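UDP-glucose 6-dehydrogenase (Pyrobaculum islandicum, PDB 3VTF) probably catalyses the NAD+-dependent oxidation of UDP-glucose to UDP-glucuronate, reducing two NAD+ for each sugar oxidised. Local coordinates at residues A[278-282]-A[283-287]; A[423-426]-A[427-431]. All blocks are in the same frame, centred on the assembly; numbering follows the deposited sequence.

Interaction 1 of 2, residues A[278-282]-A[283-287]. With UPG (uridine-5'-diphosphate-glucose), chain B.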
loop_
_atom_site.group_PDB
_atom_site.type_symbol
_atom_site.label_atom_id
_atom_site.label_comp_id
_atom_site.label_asym_id
_atom_site.label_seq_id
_atom_site.Cartn_x
_atom_site.Cartn_y
_atom_site.Cartn_z
ATOM N N LEU A 278 15.403 3.757 8.321
ATOM C CA LEU A 278 15.491 3.072 9.609
ATOM C C LEU A 278 14.180 2.546 10.134
ATOM O O LEU A 278 14.172 1.820 11.143
ATOM C CB LEU A 278 16.063 4.014 10.671
ATOM C CG LEU A 278 17.532 4.353 10.627
ATOM C CD1 LEU A 278 17.790 5.157 11.922
ATOM C CD2 LEU A 278 18.259 3.033 10.775
ATOM N N GLY A 279 13.089 2.918 9.482
ATOM C CA GLY A 279 11.733 2.408 9.841
ATOM C C GLY A 279 10.913 3.432 10.582
ATOM O O GLY A 279 11.359 4.600 10.744
ATOM N N PHE A 280 9.771 3.014 11.144
ATOM C CA PHE A 280 8.900 4.047 11.820
ATOM C C PHE A 280 9.086 3.975 13.317
ATOM O O PHE A 280 9.203 2.858 13.892
ATOM C CB PHE A 280 7.418 3.827 11.407
ATOM C CG PHE A 280 6.993 2.334 11.413
ATOM C CD1 PHE A 280 6.494 1.752 12.585
ATOM C CD2 PHE A 280 7.061 1.548 10.273
ATOM C CE1 PHE A 280 6.108 0.438 12.656
ATOM C CE2 PHE A 280 6.679 0.205 10.298
ATOM C CZ PHE A 280 6.206 -0.375 11.523
ATOM N N GLY A 281 9.094 5.160 13.980
ATOM C CA GLY A 281 9.062 5.206 15.417
ATOM C C GLY A 281 7.829 6.040 15.832
ATOM O O GLY A 281 6.799 6.076 15.107
ATOM N N GLY A 282 7.929 6.705 16.969
ATOM C CA GLY A 282 6.797 7.532 17.476
ATOM C C GLY A 282 5.872 6.647 18.331
ATOM O O GLY A 282 6.024 5.407 18.399
ATOM N N SER A 283 4.915 7.290 18.973
ATOM C CA SER A 283 4.041 6.589 19.910
ATOM C C SER A 283 2.850 5.993 19.247
ATOM O O SER A 283 2.013 5.460 19.972
ATOM C CB SER A 283 3.534 7.495 21.051
ATOM O OG SER A 283 2.832 8.594 20.491
ATOM N N CYS A 284 2.757 6.018 17.894
ATOM C CA CYS A 284 1.607 5.377 17.277
ATOM C C CYS A 284 1.870 4.137 16.471
ATOM O O CYS A 284 1.258 3.095 16.740
ATOM C CB CYS A 284 0.809 6.419 16.467
ATOM S SG CYS A 284 0.064 7.609 17.700
ATOM N N PHE A 285 2.671 4.241 15.388
ATOM C CA PHE A 285 2.689 3.143 14.465
ATOM C C PHE A 285 3.213 1.820 15.086
ATOM O O PHE A 285 2.644 0.774 14.818
ATOM C CB PHE A 285 3.601 3.498 13.241
ATOM C CG PHE A 285 2.895 4.298 12.160
ATOM C CD1 PHE A 285 1.573 4.795 12.341
ATOM C CD2 PHE A 285 3.521 4.499 10.951
ATOM C CE1 PHE A 285 0.958 5.527 11.334
ATOM C CE2 PHE A 285 2.873 5.170 9.937
ATOM C CZ PHE A 285 1.609 5.737 10.158
ATOM N N PRO A 286 4.328 1.854 15.845
ATOM C CA PRO A 286 4.830 0.571 16.403
ATOM C C PRO A 286 3.734 -0.041 17.290
ATOM O O PRO A 286 3.397 -1.209 17.095
ATOM C CB PRO A 286 6.058 0.963 17.234
ATOM C CG PRO A 286 6.491 2.333 16.588
ATOM C CD PRO A 286 5.133 2.987 16.304
ATOM N N LYS A 287 3.150 0.739 18.186
ATOM C CA LYS A 287 2.253 0.116 19.188
ATOM C C LYS A 287 0.885 -0.188 18.568
ATOM O O LYS A 287 0.217 -1.202 18.936
ATOM C CB LYS A 287 2.218 0.947 20.467
ATOM C CG LYS A 287 1.567 2.364 20.422
ATOM C CD LYS A 287 0.055 2.360 20.658
ATOM C CE LYS A 287 -0.483 3.795 20.771
ATOM N NZ LYS A 287 -1.966 3.731 20.663
HETATM N N1 UPG B . 8.369 7.383 8.261
HETATM C C2 UPG B . 9.239 6.595 7.449
HETATM N N3 UPG B . 9.104 6.643 6.122
HETATM C C4 UPG B . 8.083 7.390 5.554
HETATM C C5 UPG B . 7.166 8.177 6.334
HETATM C C6 UPG B . 7.333 8.100 7.732
HETATM O O2 UPG B . 10.156 5.874 7.955
HETATM O O4 UPG B . 7.958 7.364 4.284
HETATM C C1C UPG B . 8.581 7.242 9.720
HETATM C C2C UPG B . 8.766 8.609 10.349
HETATM O O2C UPG B . 10.133 9.012 10.376
HETATM C C3C UPG B . 8.227 8.384 11.779
HETATM C C4C UPG B . 7.122 7.342 11.603
HETATM O O4C UPG B . 7.313 6.816 10.271
HETATM O O3C UPG B . 9.248 7.719 12.571
HETATM C C5C UPG B . 5.695 7.935 11.692
HETATM O O5C UPG B . 5.690 9.162 10.953
HETATM P PA UPG B . 4.275 10.077 10.879
HETATM O O1A UPG B . 3.145 9.276 10.154
HETATM O O2A UPG B . 4.665 11.522 10.476
HETATM O O3A UPG B . 4.057 10.296 12.460
HETATM P PB UPG B . 2.708 10.310 13.394
HETATM O O1B UPG B . 2.601 11.685 14.002
HETATM O O2B UPG B . 3.150 9.133 14.300
HETATM O O3B UPG B . 1.383 10.123 12.526
HETATM C "C1'" UPG B . 0.742 8.816 12.414
HETATM C "C2'" UPG B . -0.167 8.874 11.206
HETATM C "C3'" UPG B . -1.362 9.797 11.549
HETATM C "C4'" UPG B . -2.043 9.228 12.817
HETATM C "C5'" UPG B . -1.016 9.349 14.012
HETATM C "C6'" UPG B . -1.478 8.790 15.376
HETATM O "O2'" UPG B . 0.744 9.543 10.250
HETATM O "O3'" UPG B . -2.237 9.771 10.439
HETATM O "O4'" UPG B . -3.154 10.100 13.122
HETATM O "O5'" UPG B . 0.044 8.439 13.601
HETATM O "O6'" UPG B . -2.420 7.710 15.169
HETATM O O HOH W 1 4.109 6.694 15.232
HETATM O O HOH W 2 4.525 3.118 19.517
#
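The substrate-binding loop that runs into helix 285-298 turns on itself here, bringing F280 against F285 and P286. The two rings form an offset edge-to-face pair, with the edge of F285 turned toward the face of F280 and the planes at 76°. F280 CG is wedged between the backbone N and the carbonyl carbon (chi1 43°), which sets its CD1 3.4 Å from F285 CB; the P286 backbone meets the edge of the same ring. P286 suits the first helical turn, where its missing N-H costs nothing. G281 N gives O3C of the bound UDP-glucose a nearly straight hydrogen bond of 2.9 Å (176°). A water ties G281 O, F285 N and phosphate oxygen O2B together. Glycine suits G279 and G282, because at their backbone angles a CB would jam against the preceding carbonyl oxygen. C284, the predicted nucleophile, places SG 3.0 Å from UPG C6', the carbon to be oxidised. F285 CE1 lies 3.5 Å from C1' of the glucose. Beyond the loop, F280 packs on A236 and S240 of helix 221-251 and on V309 and N313 of helix 304-328, while F285 rests on N232 and L235.

Interaction 2 of 2, residues A[423-426]-A[427-431]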
loop_
_atom_site.group_PDB
_atom_site.type_symbol
_atom_site.label_atom_id
_atom_site.label_comp_id
_atom_site.label_asym_id
_atom_site.label_seq_id
_atom_site.Cartn_x
_atom_site.Cartn_y
_atom_site.Cartn_z
ATOM N N VAL A 423 29.563 6.924 6.825
ATOM C CA VAL A 423 28.221 7.321 7.119
ATOM C C VAL A 423 27.338 6.134 6.739
ATOM O O VAL A 423 27.393 5.639 5.592
ATOM C CB VAL A 423 27.797 8.513 6.264
ATOM C CG1 VAL A 423 26.314 8.882 6.437
ATOM C CG2 VAL A 423 28.688 9.718 6.544
ATOM N N VAL A 424 26.467 5.768 7.677
ATOM C CA VAL A 424 25.354 4.806 7.408
ATOM C C VAL A 424 24.134 5.723 7.424
ATOM O O VAL A 424 23.806 6.314 8.477
ATOM C CB VAL A 424 25.299 3.723 8.496
ATOM C CG1 VAL A 424 24.005 2.933 8.401
ATOM C CG2 VAL A 424 26.515 2.760 8.367
ATOM N N ASP A 425 23.536 5.911 6.260
ATOM C CA ASP A 425 22.446 6.869 6.108
ATOM C C ASP A 425 21.096 6.172 6.315
ATOM O O ASP A 425 20.672 5.267 5.497
ATOM C CB ASP A 425 22.485 7.409 4.684
ATOM C CG ASP A 425 21.481 8.492 4.436
ATOM O OD1 ASP A 425 20.687 8.809 5.344
ATOM O OD2 ASP A 425 21.458 9.044 3.310
ATOM N N GLY A 426 20.401 6.555 7.388
ATOM C CA GLY A 426 19.114 5.851 7.664
ATOM C C GLY A 426 17.919 6.534 7.163
ATOM O O GLY A 426 16.813 6.029 7.380
ATOM N N ARG A 427 18.104 7.734 6.615
ATOM C CA ARG A 427 17.010 8.592 6.165
ATOM C C ARG A 427 17.094 9.236 4.765
ATOM O O ARG A 427 16.244 10.036 4.448
ATOM C CB ARG A 427 16.722 9.678 7.198
ATOM C CG ARG A 427 16.348 9.144 8.556
ATOM C CD ARG A 427 14.976 8.496 8.544
ATOM N NE ARG A 427 14.618 8.008 9.864
ATOM C CZ ARG A 427 13.688 7.099 10.101
ATOM N NH1 ARG A 427 13.017 6.557 9.116
ATOM N NH2 ARG A 427 13.440 6.726 11.335
ATOM N N TYR A 428 18.075 8.863 3.944
ATOM C CA TYR A 428 18.271 9.470 2.628
ATOM C C TYR A 428 18.610 10.949 2.619
ATOM O O TYR A 428 17.754 11.776 2.406
ATOM C CB TYR A 428 17.088 9.214 1.710
ATOM C CG TYR A 428 17.427 9.200 0.251
ATOM C CD1 TYR A 428 17.923 8.066 -0.344
ATOM C CD2 TYR A 428 17.229 10.311 -0.538
ATOM C CE1 TYR A 428 18.226 8.034 -1.679
ATOM C CE2 TYR A 428 17.539 10.294 -1.878
ATOM C CZ TYR A 428 18.043 9.152 -2.443
ATOM O OH TYR A 428 18.343 9.103 -3.772
ATOM N N VAL A 429 19.855 11.265 2.945
ATOM C CA VAL A 429 20.366 12.616 2.801
ATOM C C VAL A 429 21.379 12.678 1.647
ATOM O O VAL A 429 22.458 12.139 1.752
ATOM C CB VAL A 429 21.009 13.068 4.119
ATOM C CG1 VAL A 429 21.583 14.460 4.002
ATOM C CG2 VAL A 429 19.998 12.990 5.250
ATOM N N LYS A 430 21.021 13.371 0.568
ATOM C CA LYS A 430 21.777 13.328 -0.715
ATOM C C LYS A 430 23.229 13.802 -0.532
ATOM O O LYS A 430 24.174 13.169 -1.036
ATOM C CB LYS A 430 21.079 14.198 -1.811
ATOM C CG LYS A 430 19.673 13.743 -2.238
ATOM C CD LYS A 430 19.455 13.900 -3.737
ATOM C CE LYS A 430 18.329 13.001 -4.254
ATOM N NZ LYS A 430 16.974 13.530 -3.917
ATOM N N LYS A 431 23.397 14.845 0.271
ATOM C CA LYS A 431 24.734 15.388 0.573
ATOM C C LYS A 431 25.700 14.396 1.208
ATOM O O LYS A 431 26.940 14.476 0.941
ATOM C CB LYS A 431 24.710 16.692 1.372
ATOM C CG LYS A 431 25.792 17.670 0.785
ATOM C CD LYS A 431 26.047 18.838 1.682
ATOM C CE LYS A 431 27.256 19.698 1.303
ATOM N NZ LYS A 431 28.336 19.136 2.118
#
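D425 reaches forward from the end of its strand and takes the backbone amides of R427 and V429, one on each carboxylate oxygen. D425 OD1 accepts R427 N at 3.1 Å, from above the carboxylate plane by 41°, which closes an Asx turn. D425 OD2 accepts V429 N at 2.8 Å through its syn lone pair, with an N-H...O angle of 158°. Aspartate fits because its short side chain carries two acceptors. CG stands anti to the backbone N (chi1 -175°), directing both oxygens toward the amides of the turn, where Y428 takes a positive phi. OD2 also binds Y438 OH, so two donors grip it and help fix the carboxylate's rotation. Putting an alanine here takes away both oxygens and would probably leave the amides of R427 and V429 without their acceptor, so that the turn could shift.

R427 begins by hugging G426: its chain bends at CG and lays R427 CD 3.3 Å from G426 O, the aliphatic stem lying alongside the G426 peptide, before the guanidinium goes on to the substrate. There R427 touches the bound UDP-glucose, and its NE is held by A407 O, which helps to aim the group. An arginine suits this place, being long enough to span from the turn to the ligand and rich in donors. Y428 points the other way, its OH bonded to D255 and its ring stacked on Y257 and edge-to-face with W443.

The turn leaves strand 422-425, which runs parallel between strands 403-406 and 437-440 of the UDP-binding domain's sheet. V424, a beta-branched residue at home in a strand, packs on A320, L323 and L324 of helix 304-328.

Overall arrangement
Along the chain, interaction 1 comes first and runs from the substrate loop into the first turn of helix 285-298; interaction 2 opens much later, at the end of strand 422-425. Both are local turns, in series, so neither nests within nor crosses the other, and their centres lie about 19 Å apart. They nevertheless meet: L278 N and G426 O are 2.8 Å apart, and G279 O and R427 NH2 3.0 Å, both probable hydrogen bonds. These bonds join the central domain's substrate loop to the turn of the UDP-binding domain. Helix 304-328 lies against both regions, and the bound UDP-glucose touches residues of each, bridging the two parts of the fold.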